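Local structure of hydrazine synthase alpha subunit (5C2V) at residues I555-G558 with G562-R565; I259-W264 with Y268-Y273; K42-Q47 with N379-Q384. The protein catalyses, within the hydrazine synthase complex, the condensation of hydroxylamine with ammonia to give hydrazine, and carries two c-type hemes. One frame throughout, in Å; residues are numbered along the deposited sequence.

Contact 1: I555-G558 with G562-R565; sequences ICSG and GSYR. With HEC (heme c), chain B.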
loop_
_atom_site.group_PDB
_atom_site.type_symbol
_atom_site.label_atom_id
_atom_site.label_comp_id
_atom_site.label_asym_id
_atom_site.label_seq_id
_atom_site.Cartn_x
_atom_site.Cartn_y
_atom_site.Cartn_z
ATOM N N ILE D 555 20.077 13.994 -20.260
ATOM C CA ILE D 555 20.971 13.693 -19.155
ATOM C C ILE D 555 20.193 13.394 -17.879
ATOM O O ILE D 555 19.085 13.897 -17.679
ATOM C CB ILE D 555 21.940 14.862 -18.890
ATOM C CG1 ILE D 555 21.191 16.052 -18.289
ATOM C CG2 ILE D 555 22.637 15.280 -20.173
ATOM C CD1 ILE D 555 22.091 17.141 -17.781
ATOM N N CYS D 556 20.765 12.549 -17.031
ATOM C CA CYS D 556 20.224 12.347 -15.691
ATOM C C CYS D 556 21.358 12.069 -14.714
ATOM O O CYS D 556 22.321 11.381 -15.052
ATOM C CB CYS D 556 19.203 11.208 -15.677
ATOM S SG CYS D 556 19.796 9.666 -16.397
ATOM N N SER D 557 21.246 12.616 -13.506
ATOM C CA SER D 557 22.282 12.456 -12.490
ATOM C C SER D 557 22.479 10.997 -12.111
ATOM O O SER D 557 23.607 10.523 -11.976
ATOM C CB SER D 557 21.941 13.256 -11.231
ATOM O OG SER D 557 21.929 14.648 -11.484
ATOM N N GLY D 558 21.368 10.288 -11.956
ATOM C CA GLY D 558 21.392 8.968 -11.364
ATOM C C GLY D 558 20.210 8.119 -11.770
ATOM O O GLY D 558 19.454 8.477 -12.674
ATOM N N GLY D 562 16.342 11.512 -8.231
ATOM C CA GLY D 562 15.554 12.693 -7.931
ATOM C C GLY D 562 16.011 13.949 -8.647
ATOM O O GLY D 562 15.482 15.033 -8.400
ATOM N N SER D 563 17.002 13.812 -9.524
ATOM C CA SER D 563 17.469 14.947 -10.314
ATOM C C SER D 563 16.361 15.458 -11.224
ATOM O O SER D 563 16.302 16.647 -11.525
ATOM C CB SER D 563 18.694 14.574 -11.147
ATOM O OG SER D 563 18.335 13.782 -12.265
ATOM N N TYR D 564 15.499 14.557 -11.684
ATOM C CA TYR D 564 14.338 14.974 -12.457
ATOM C C TYR D 564 13.060 15.090 -11.624
ATOM O O TYR D 564 11.990 15.343 -12.180
ATOM C CB TYR D 564 14.099 14.042 -13.654
ATOM C CG TYR D 564 14.308 12.556 -13.433
ATOM C CD1 TYR D 564 13.294 11.756 -12.918
ATOM C CD2 TYR D 564 15.500 11.945 -13.797
ATOM C CE1 TYR D 564 13.478 10.392 -12.739
ATOM C CE2 TYR D 564 15.693 10.585 -13.623
ATOM C CZ TYR D 564 14.679 9.810 -13.097
ATOM O OH TYR D 564 14.872 8.453 -12.932
ATOM N N ARG D 565 13.146 14.904 -10.308
ATOM C CA ARG D 565 11.940 15.044 -9.494
ATOM C C ARG D 565 12.005 16.140 -8.420
ATOM O O ARG D 565 11.516 17.248 -8.641
ATOM C CB ARG D 565 11.621 13.695 -8.833
ATOM C CG ARG D 565 10.450 13.704 -7.856
ATOM C CD ARG D 565 9.151 14.104 -8.525
ATOM N NE ARG D 565 8.078 14.272 -7.551
ATOM C CZ ARG D 565 7.811 15.413 -6.924
ATOM N NH1 ARG D 565 8.535 16.494 -7.175
ATOM N NH2 ARG D 565 6.814 15.476 -6.051
HETATM FE FE HEC B . 14.349 7.077 -14.407
HETATM C CHA HEC B . 11.140 6.777 -13.167
HETATM C CHB HEC B . 13.320 9.677 -16.391
HETATM C CHC HEC B . 17.437 7.136 -15.952
HETATM C CHD HEC B . 15.334 4.337 -12.597
HETATM N NA HEC B . 12.568 8.046 -14.716
HETATM C C1A HEC B . 11.363 7.757 -14.107
HETATM C C2A HEC B . 10.366 8.667 -14.626
HETATM C C3A HEC B . 10.960 9.467 -15.516
HETATM C C4A HEC B . 12.360 9.094 -15.592
HETATM C CMA HEC B . 10.283 10.594 -16.325
HETATM C CAA HEC B . 8.877 8.690 -14.216
HETATM C CBA HEC B . 8.636 9.786 -13.182
HETATM C CGA HEC B . 9.318 9.453 -11.879
HETATM O O1A HEC B . 10.031 10.332 -11.331
HETATM O O2A HEC B . 9.154 8.308 -11.385
HETATM N NB HEC B . 15.187 8.119 -16.004
HETATM C C1B HEC B . 14.647 9.310 -16.457
HETATM C C2B HEC B . 15.727 10.105 -17.007
HETATM C C3B HEC B . 16.860 9.410 -16.895
HETATM C C4B HEC B . 16.547 8.144 -16.258
HETATM C CMB HEC B . 15.588 11.512 -17.628
HETATM C CAB HEC B . 18.253 9.896 -17.357
HETATM C CBB HEC B . 18.753 9.019 -18.526
HETATM N NC HEC B . 16.091 5.978 -14.258
HETATM C C1C HEC B . 17.206 6.108 -15.064
HETATM C C2C HEC B . 18.127 5.040 -14.731
HETATM C C3C HEC B . 17.502 4.212 -13.890
HETATM C C4C HEC B . 16.237 4.820 -13.520
HETATM C CMC HEC B . 19.438 4.725 -15.485
HETATM C CAC HEC B . 18.092 2.905 -13.315
HETATM C CBC HEC B . 17.275 1.702 -13.835
HETATM N ND HEC B . 13.384 5.756 -13.096
HETATM C C1D HEC B . 14.020 4.705 -12.445
HETATM C C2D HEC B . 13.076 4.045 -11.572
HETATM C C3D HEC B . 11.762 4.815 -11.749
HETATM C C4D HEC B . 12.050 5.851 -12.714
HETATM C CMD HEC B . 13.347 2.832 -10.656
HETATM C CAD HEC B . 10.408 4.546 -11.061
HETATM C CBD HEC B . 9.877 3.200 -11.537
HETATM C CGD HEC B . 8.572 2.902 -10.853
HETATM O O1D HEC B . 8.094 1.747 -10.978
HETATM O O2D HEC B . 8.018 3.810 -10.179
#
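Cys556 and Tyr564 meet over one heme c, to which each is bonded: one through a thioether, the other through the iron. Cys556 SG is joined to the vinyl-derived carbon CAB of the heme by a thioether bond of 1.8 Å. Tyr564 OH is the axial ligand of the iron, 2.1 Å from FE, and SG stands on the same side of the porphyrin as this phenol oxygen. The sequence around Cys556 is the CXXCH heme-binding motif, completed by Cys559 and His560, but here His560 binds zinc and the iron takes the tyrosine, consistent with the pentacoordinated heme of the middle domain.

Ring contacts come next. CG of Tyr564 sits between its backbone N and carbonyl carbon (chi1 40°), which lowers the ring onto the heme. One ring face has the meso carbon CHB 3.5 Å above its plane, displaced toward the rim, and the propionate oxygen O1A lies in plane at the ring edge. Cys556 CB also approaches near the ring plane, 4.1 Å from Tyr564 CE2, so the thioether residue borders the ligand directly.

Polar contacts are slight. Ser557 N gives a weak hydrogen bond of 3.4 Å to Ser563 OG, whose position is not fully certain. Alongside it, Ser557 OG packs 3.3 Å from Ser563 CB. Arg565 N returns weakly to Gly562 O, rounding the turn that presents Tyr564.

Strand 553-556 is an edge of a three-stranded sheet and runs parallel to strand 428-433; Cys556 shares backbone hydrogen bonds with Ile432 and Phe434. On the Tyr564 side of the heme, Arg565 forms a salt bridge with Glu279 and packs on Pro271 and Tyr273 of strand 270-273.

Contact 2: I259-W264 with Y268-Y273; sequences ICVDNW and YPRPIY. With HEC (heme c), chain B.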
loop_
_atom_site.group_PDB
_atom_site.type_symbol
_atom_site.label_atom_id
_atom_site.label_comp_id
_atom_site.label_asym_id
_atom_site.label_seq_id
_atom_site.Cartn_x
_atom_site.Cartn_y
_atom_site.Cartn_z
ATOM N N ILE D 259 0.621 14.055 -12.529
ATOM C CA ILE D 259 0.717 15.379 -13.120
ATOM C C ILE D 259 2.177 15.666 -13.445
ATOM O O ILE D 259 3.049 15.534 -12.581
ATOM C CB ILE D 259 0.166 16.465 -12.185
ATOM C CG1 ILE D 259 -1.290 16.168 -11.834
ATOM C CG2 ILE D 259 0.288 17.837 -12.828
ATOM C CD1 ILE D 259 -1.901 17.186 -10.911
ATOM N N CYS D 260 2.444 16.044 -14.692
ATOM C CA CYS D 260 3.810 16.307 -15.127
ATOM C C CYS D 260 3.883 17.441 -16.146
ATOM O O CYS D 260 2.857 17.998 -16.548
ATOM C CB CYS D 260 4.428 15.036 -15.716
ATOM S SG CYS D 260 3.542 14.369 -17.142
ATOM N N VAL D 261 5.100 17.780 -16.562
ATOM C CA VAL D 261 5.308 18.814 -17.570
ATOM C C VAL D 261 6.268 18.346 -18.657
ATOM O O VAL D 261 7.065 17.431 -18.446
ATOM C CB VAL D 261 5.859 20.123 -16.960
ATOM C CG1 VAL D 261 4.908 20.678 -15.915
ATOM C CG2 VAL D 261 7.234 19.899 -16.364
ATOM N N ASP D 262 6.177 18.975 -19.824
ATOM C CA ASP D 262 7.094 18.695 -20.923
ATOM C C ASP D 262 7.212 19.918 -21.823
ATOM O O ASP D 262 6.294 20.733 -21.894
ATOM C CB ASP D 262 6.616 17.483 -21.731
ATOM C CG ASP D 262 7.693 16.928 -22.648
ATOM O OD1 ASP D 262 8.735 17.592 -22.831
ATOM O OD2 ASP D 262 7.494 15.823 -23.196
ATOM N N ASN D 263 8.343 20.048 -22.509
ATOM C CA ASN D 263 8.507 21.112 -23.489
ATOM C C ASN D 263 7.552 20.888 -24.654
ATOM O O ASN D 263 7.161 19.755 -24.931
ATOM C CB ASN D 263 9.954 21.186 -23.980
ATOM C CG ASN D 263 10.903 21.707 -22.919
ATOM O OD1 ASN D 263 11.957 21.120 -22.670
ATOM N ND2 ASN D 263 10.534 22.816 -22.288
ATOM N N TRP D 264 7.176 21.967 -25.335
ATOM C CA TRP D 264 6.145 21.886 -26.365
ATOM C C TRP D 264 6.581 21.053 -27.570
ATOM O O TRP D 264 5.752 20.674 -28.398
ATOM C CB TRP D 264 5.729 23.293 -26.811
ATOM C CG TRP D 264 6.800 24.074 -27.506
ATOM C CD1 TRP D 264 7.901 24.644 -26.936
ATOM C CD2 TRP D 264 6.855 24.399 -28.900
ATOM N NE1 TRP D 264 8.645 25.291 -27.891
ATOM C CE2 TRP D 264 8.025 25.156 -29.105
ATOM C CE3 TRP D 264 6.032 24.117 -29.994
ATOM C CZ2 TRP D 264 8.393 25.635 -30.361
ATOM C CZ3 TRP D 264 6.400 24.592 -31.240
ATOM C CH2 TRP D 264 7.569 25.343 -31.413
ATOM N N TYR D 268 11.880 17.493 -23.054
ATOM C CA TYR D 268 12.260 17.262 -21.663
ATOM C C TYR D 268 11.071 16.991 -20.734
ATOM O O TYR D 268 10.728 17.834 -19.905
ATOM C CB TYR D 268 13.056 18.470 -21.156
ATOM C CG TYR D 268 13.819 18.256 -19.868
ATOM C CD1 TYR D 268 14.979 17.490 -19.840
ATOM C CD2 TYR D 268 13.401 18.852 -18.685
ATOM C CE1 TYR D 268 15.686 17.304 -18.666
ATOM C CE2 TYR D 268 14.102 18.673 -17.506
ATOM C CZ TYR D 268 15.243 17.899 -17.502
ATOM O OH TYR D 268 15.941 17.718 -16.330
ATOM N N PRO D 269 10.433 15.817 -20.873
ATOM C CA PRO D 269 9.360 15.461 -19.934
ATOM C C PRO D 269 9.886 15.153 -18.531
ATOM O O PRO D 269 10.867 14.425 -18.387
ATOM C CB PRO D 269 8.736 14.213 -20.567
ATOM C CG PRO D 269 9.814 13.640 -21.420
ATOM C CD PRO D 269 10.594 14.809 -21.937
ATOM N N ARG D 270 9.233 15.701 -17.511
ATOM C CA ARG D 270 9.615 15.444 -16.127
ATOM C C ARG D 270 8.379 15.422 -15.229
ATOM O O ARG D 270 7.411 16.140 -15.483
ATOM C CB ARG D 270 10.614 16.498 -15.640
ATOM C CG ARG D 270 10.062 17.912 -15.623
ATOM C CD ARG D 270 11.130 18.937 -15.279
ATOM N NE ARG D 270 10.559 20.265 -15.069
ATOM C CZ ARG D 270 10.208 20.748 -13.882
ATOM N NH1 ARG D 270 10.374 20.015 -12.790
ATOM N NH2 ARG D 270 9.693 21.968 -13.786
ATOM N N PRO D 271 8.406 14.594 -14.172
ATOM C CA PRO D 271 7.260 14.469 -13.265
ATOM C C PRO D 271 7.091 15.678 -12.352
ATOM O O PRO D 271 8.077 16.327 -12.001
ATOM C CB PRO D 271 7.604 13.226 -12.445
ATOM C CG PRO D 271 9.091 13.211 -12.427
ATOM C CD PRO D 271 9.507 13.693 -13.789
ATOM N N ILE D 272 5.851 15.969 -11.975
ATOM C CA ILE D 272 5.574 17.035 -11.021
ATOM C C ILE D 272 5.038 16.441 -9.723
ATOM O O ILE D 272 5.661 16.585 -8.672
ATOM C CB ILE D 272 4.579 18.068 -11.582
ATOM C CG1 ILE D 272 5.203 18.817 -12.760
ATOM C CG2 ILE D 272 4.161 19.052 -10.501
ATOM C CD1 ILE D 272 6.440 19.613 -12.395
ATOM N N TYR D 273 3.882 15.786 -9.784
ATOM C CA TYR D 273 3.341 15.144 -8.587
ATOM C C TYR D 273 2.489 13.909 -8.884
ATOM O O TYR D 273 1.758 13.870 -9.873
ATOM C CB TYR D 273 2.517 16.152 -7.782
ATOM C CG TYR D 273 2.179 15.691 -6.381
ATOM C CD1 TYR D 273 3.133 15.720 -5.372
ATOM C CD2 TYR D 273 0.906 15.232 -6.066
ATOM C CE1 TYR D 273 2.830 15.301 -4.088
ATOM C CE2 TYR D 273 0.595 14.811 -4.786
ATOM C CZ TYR D 273 1.561 14.848 -3.802
ATOM O OH TYR D 273 1.255 14.431 -2.526
HETATM FE FE HEC B . 14.349 7.077 -14.407
HETATM C CHA HEC B . 11.140 6.777 -13.167
HETATM C CHB HEC B . 13.320 9.677 -16.391
HETATM C CHC HEC B . 17.437 7.136 -15.952
HETATM C CHD HEC B . 15.334 4.337 -12.597
HETATM N NA HEC B . 12.568 8.046 -14.716
HETATM C C1A HEC B . 11.363 7.757 -14.107
HETATM C C2A HEC B . 10.366 8.667 -14.626
HETATM C C3A HEC B . 10.960 9.467 -15.516
HETATM C C4A HEC B . 12.360 9.094 -15.592
HETATM C CMA HEC B . 10.283 10.594 -16.325
HETATM C CAA HEC B . 8.877 8.690 -14.216
HETATM C CBA HEC B . 8.636 9.786 -13.182
HETATM C CGA HEC B . 9.318 9.453 -11.879
HETATM O O1A HEC B . 10.031 10.332 -11.331
HETATM O O2A HEC B . 9.154 8.308 -11.385
HETATM N NB HEC B . 15.187 8.119 -16.004
HETATM C C1B HEC B . 14.647 9.310 -16.457
HETATM C C2B HEC B . 15.727 10.105 -17.007
HETATM C C3B HEC B . 16.860 9.410 -16.895
HETATM C C4B HEC B . 16.547 8.144 -16.258
HETATM C CMB HEC B . 15.588 11.512 -17.628
HETATM C CAB HEC B . 18.253 9.896 -17.357
HETATM C CBB HEC B . 18.753 9.019 -18.526
HETATM N NC HEC B . 16.091 5.978 -14.258
HETATM C C1C HEC B . 17.206 6.108 -15.064
HETATM C C2C HEC B . 18.127 5.040 -14.731
HETATM C C3C HEC B . 17.502 4.212 -13.890
HETATM C C4C HEC B . 16.237 4.820 -13.520
HETATM C CMC HEC B . 19.438 4.725 -15.485
HETATM C CAC HEC B . 18.092 2.905 -13.315
HETATM C CBC HEC B . 17.275 1.702 -13.835
HETATM N ND HEC B . 13.384 5.756 -13.096
HETATM C C1D HEC B . 14.020 4.705 -12.445
HETATM C C2D HEC B . 13.076 4.045 -11.572
HETATM C C3D HEC B . 11.762 4.815 -11.749
HETATM C C4D HEC B . 12.050 5.851 -12.714
HETATM C CMD HEC B . 13.347 2.832 -10.656
HETATM C CAD HEC B . 10.408 4.546 -11.061
HETATM C CBD HEC B . 9.877 3.200 -11.537
HETATM C CGD HEC B . 8.572 2.902 -10.853
HETATM O O1D HEC B . 8.094 1.747 -10.978
HETATM O O2D HEC B . 8.018 3.810 -10.179
#
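Ile259-Asp262 and Arg270-Tyr273 run antiparallel as the two arms of a hairpin, their axes 4.4 Å apart at closest and 145° between directions. Val261 and Arg270 form a hydrogen-bonded pair, with Val261 N to Arg270 O at 3.0 Å and Arg270 N to Val261 O at 2.9 Å. Cys260 and Pro271 form a non-hydrogen-bonded pair. Beyond it the register slips by one residue in a classic beta bulge: Ile272 and Tyr273 both lie opposite Ile259, whose O accepts from the two backbone N atoms.

On one face of the hairpin, Val261 and Arg270 lie side by side. CG2 of Val261 packs 3.5 Å from Arg270 CG and also lies over one face of the guanidinium, since the arginine chain runs extended beside the valine and its last torsion (chi4 94°) turns the group's flat side to it. Arg270 NH2 then reaches Asn250 of the beta subunit. The other methyl, Val261 CG1, meets Ile272 CG1 at 3.7 Å, the two side chains crossing at about a right angle.

The hairpin supplies the last two strands of a four-stranded antiparallel meander, one blade of the six-bladed beta-propeller, with strand 270-273 outermost. Pro271 turns away from the partner strand to the heme: its CG is 3.2 Å from propionate oxygen O1A, and it also touches carbon CBA of that arm.

Near the turn, the Asp262 carboxylate lies alongside the Pro269 ring, with OD2 3.3 Å from Pro269 CB. Its OD1 takes a weak hydrogen bond from Tyr268 N, while OD2 is bonded to Tyr547 OH. Asn263 OD1 comes within 3.2 Å of Tyr268 CB, with amide and ring planes 32° apart. The Tyr268 ring makes a cation-pi contact with Arg554, whose NH1 also binds Pro269 O.

Contact 3: K42-Q47 with N379-Q384; sequences KGDPYQ and NWNDHQ. With CA (calcium ion), chain C.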
loop_
_atom_site.group_PDB
_atom_site.type_symbol
_atom_site.label_atom_id
_atom_site.label_comp_id
_atom_site.label_asym_id
_atom_site.label_seq_id
_atom_site.Cartn_x
_atom_site.Cartn_y
_atom_site.Cartn_z
ATOM N N LYS D 42 -23.851 7.796 -22.333
ATOM C CA LYS D 42 -23.306 8.076 -23.660
ATOM C C LYS D 42 -23.251 9.571 -23.969
ATOM O O LYS D 42 -22.570 9.992 -24.905
ATOM C CB LYS D 42 -24.128 7.358 -24.732
ATOM C CG LYS D 42 -24.042 5.842 -24.666
ATOM C CD LYS D 42 -24.861 5.193 -25.769
ATOM C CE LYS D 42 -24.788 3.678 -25.684
ATOM N NZ LYS D 42 -23.396 3.183 -25.869
ATOM N N GLY D 43 -23.968 10.370 -23.185
ATOM C CA GLY D 43 -23.969 11.810 -23.367
ATOM C C GLY D 43 -22.868 12.492 -22.580
ATOM O O GLY D 43 -22.383 13.557 -22.959
ATOM N N ASP D 44 -22.475 11.866 -21.476
ATOM C CA ASP D 44 -21.410 12.384 -20.626
ATOM C C ASP D 44 -20.547 11.233 -20.112
ATOM O O ASP D 44 -20.573 10.920 -18.922
ATOM C CB ASP D 44 -22.000 13.177 -19.455
ATOM C CG ASP D 44 -20.966 14.030 -18.741
ATOM O OD1 ASP D 44 -19.759 13.875 -19.017
ATOM O OD2 ASP D 44 -21.367 14.856 -17.894
ATOM N N PRO D 45 -19.778 10.597 -21.011
ATOM C CA PRO D 45 -19.000 9.408 -20.650
ATOM C C PRO D 45 -17.694 9.740 -19.934
ATOM O O PRO D 45 -16.621 9.438 -20.457
ATOM C CB PRO D 45 -18.720 8.761 -22.006
ATOM C CG PRO D 45 -18.629 9.919 -22.940
ATOM C CD PRO D 45 -19.600 10.958 -22.430
ATOM N N TYR D 46 -17.783 10.340 -18.751
ATOM C CA TYR D 46 -16.585 10.717 -18.008
ATOM C C TYR D 46 -15.880 9.507 -17.401
ATOM O O TYR D 46 -14.751 9.613 -16.924
ATOM C CB TYR D 46 -16.924 11.732 -16.910
ATOM C CG TYR D 46 -18.046 11.321 -15.979
ATOM C CD1 TYR D 46 -17.842 10.376 -14.981
ATOM C CD2 TYR D 46 -19.304 11.900 -16.084
ATOM C CE1 TYR D 46 -18.863 10.006 -14.126
ATOM C CE2 TYR D 46 -20.330 11.539 -15.230
ATOM C CZ TYR D 46 -20.104 10.592 -14.255
ATOM O OH TYR D 46 -21.123 10.227 -13.405
ATOM N N GLN D 47 -16.546 8.358 -17.418
ATOM C CA GLN D 47 -15.966 7.143 -16.861
ATOM C C GLN D 47 -14.909 6.559 -17.797
ATOM O O GLN D 47 -14.083 5.745 -17.386
ATOM C CB GLN D 47 -17.054 6.107 -16.577
ATOM C CG GLN D 47 -17.639 5.455 -17.816
ATOM C CD GLN D 47 -18.666 6.315 -18.524
ATOM O OE1 GLN D 47 -19.160 7.298 -17.972
ATOM N NE2 GLN D 47 -19.001 5.942 -19.755
ATOM N N ASN D 379 -31.619 20.293 -17.498
ATOM C CA ASN D 379 -31.606 19.370 -18.629
ATOM C C ASN D 379 -30.211 19.100 -19.191
ATOM O O ASN D 379 -30.059 18.311 -20.125
ATOM C CB ASN D 379 -32.506 19.897 -19.749
ATOM C CG ASN D 379 -33.962 19.983 -19.335
ATOM O OD1 ASN D 379 -34.277 20.116 -18.152
ATOM N ND2 ASN D 379 -34.859 19.905 -20.310
ATOM N N TRP D 380 -29.197 19.750 -18.629
ATOM C CA TRP D 380 -27.838 19.610 -19.142
ATOM C C TRP D 380 -26.784 19.481 -18.045
ATOM O O TRP D 380 -26.866 20.126 -17.000
ATOM C CB TRP D 380 -27.474 20.805 -20.031
ATOM C CG TRP D 380 -28.321 20.961 -21.259
ATOM C CD1 TRP D 380 -29.473 21.685 -21.373
ATOM C CD2 TRP D 380 -28.070 20.401 -22.554
ATOM N NE1 TRP D 380 -29.960 21.601 -22.654
ATOM C CE2 TRP D 380 -29.117 20.819 -23.399
ATOM C CE3 TRP D 380 -27.065 19.582 -23.079
ATOM C CZ2 TRP D 380 -29.188 20.445 -24.740
ATOM C CZ3 TRP D 380 -27.138 19.213 -24.411
ATOM C CH2 TRP D 380 -28.192 19.645 -25.226
ATOM N N ASN D 381 -25.777 18.656 -18.295
ATOM C CA ASN D 381 -24.574 18.718 -17.490
ATOM C C ASN D 381 -23.773 19.905 -17.987
ATOM O O ASN D 381 -23.351 19.945 -19.145
ATOM C CB ASN D 381 -23.759 17.429 -17.589
ATOM C CG ASN D 381 -24.207 16.376 -16.597
ATOM O OD1 ASN D 381 -24.739 16.695 -15.533
ATOM N ND2 ASN D 381 -23.990 15.110 -16.937
ATOM N N ASP D 382 -23.576 20.875 -17.105
ATOM C CA ASP D 382 -22.925 22.118 -17.474
ATOM C C ASP D 382 -21.511 22.113 -16.919
ATOM O O ASP D 382 -21.311 22.238 -15.711
ATOM C CB ASP D 382 -23.725 23.314 -16.948
ATOM C CG ASP D 382 -25.193 23.252 -17.347
ATOM O OD1 ASP D 382 -25.473 23.130 -18.557
ATOM O OD2 ASP D 382 -26.070 23.306 -16.455
ATOM N N HIS D 383 -20.529 21.968 -17.804
ATOM C CA HIS D 383 -19.150 21.830 -17.359
ATOM C C HIS D 383 -18.166 22.475 -18.326
ATOM O O HIS D 383 -18.564 23.059 -19.332
ATOM C CB HIS D 383 -18.800 20.352 -17.157
ATOM C CG HIS D 383 -18.688 19.571 -18.428
ATOM N ND1 HIS D 383 -19.749 19.388 -19.290
ATOM C CD2 HIS D 383 -17.642 18.909 -18.978
ATOM C CE1 HIS D 383 -19.358 18.657 -20.318
ATOM N NE2 HIS D 383 -18.083 18.353 -20.152
ATOM N N GLN D 384 -16.882 22.362 -18.000
ATOM C CA GLN D 384 -15.804 23.009 -18.749
ATOM C C GLN D 384 -16.009 24.514 -18.934
ATOM O O GLN D 384 -16.021 24.999 -20.066
ATOM C CB GLN D 384 -15.640 22.343 -20.118
ATOM C CG GLN D 384 -15.060 20.941 -20.066
ATOM C CD GLN D 384 -14.951 20.307 -21.439
ATOM O OE1 GLN D 384 -15.699 20.649 -22.354
ATOM N NE2 GLN D 384 -14.013 19.378 -21.589
HETATM CA CA CA C . -27.036 21.431 -15.225
#
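Asp44 and Asn381 approach at about a right angle, with carboxylate and amide planes 69° apart. Asn381 ND2 gives a hydrogen bond of 2.8 Å to Asp44 OD2. The bond is weak in spite of its length, since the angle at the hydrogen is only 118°. Asp44 CG is turned opposite its backbone N (chi1 -165°), which carries OD2 across to the strand.

The same Asp44 side chain lies against its own loop, CG in the plane of the Tyr46 ring at its edge. An inverse gamma turn centred on Pro45, with Tyr46 N bonded to Asp44 O, shapes this loop.

Next along strand 381-387, the Asp382 side chain points away from Asp44. Its OD2 binds calcium at 2.4 Å, and Trp380 O binds it at 2.2 Å. Phe358, Asp376 and Asp377 complete the site. The strand pairs with strand 31-37, so one propeller blade joins early and late chain, the "velcro" closure of beta-propellers.

Asp44 OD2 also makes a salt bridge with Arg338 NH1, and OD1 is bonded to Tyr52 OH. The buried carboxylate thus has a positive partner as well as neutral donors, which would favour its ionised form. Asn381 adds a bent bond to a charge paired chiefly with Arg338.

In the fold
Contacts 1 and 2 share one heme, their centres 13 Å apart. They touch directly: Tyr564 O lies 3.4 Å from Pro271 CD, and Arg565 also packs against Ile272 O. Middle domain and propeller therefore meet beside the axial ligand, and the zinc ion is about 6 Å from the side chains of both Tyr564 and Pro271. Contact 3 stands apart, its centre 29 Å from that of contact 2 and 41 Å from that of contact 1, and it has its own calcium ion. Along the chain its two segments bracket contact 2, and its strand 381-387 takes part in closing the propeller, whereas contact 1 follows both.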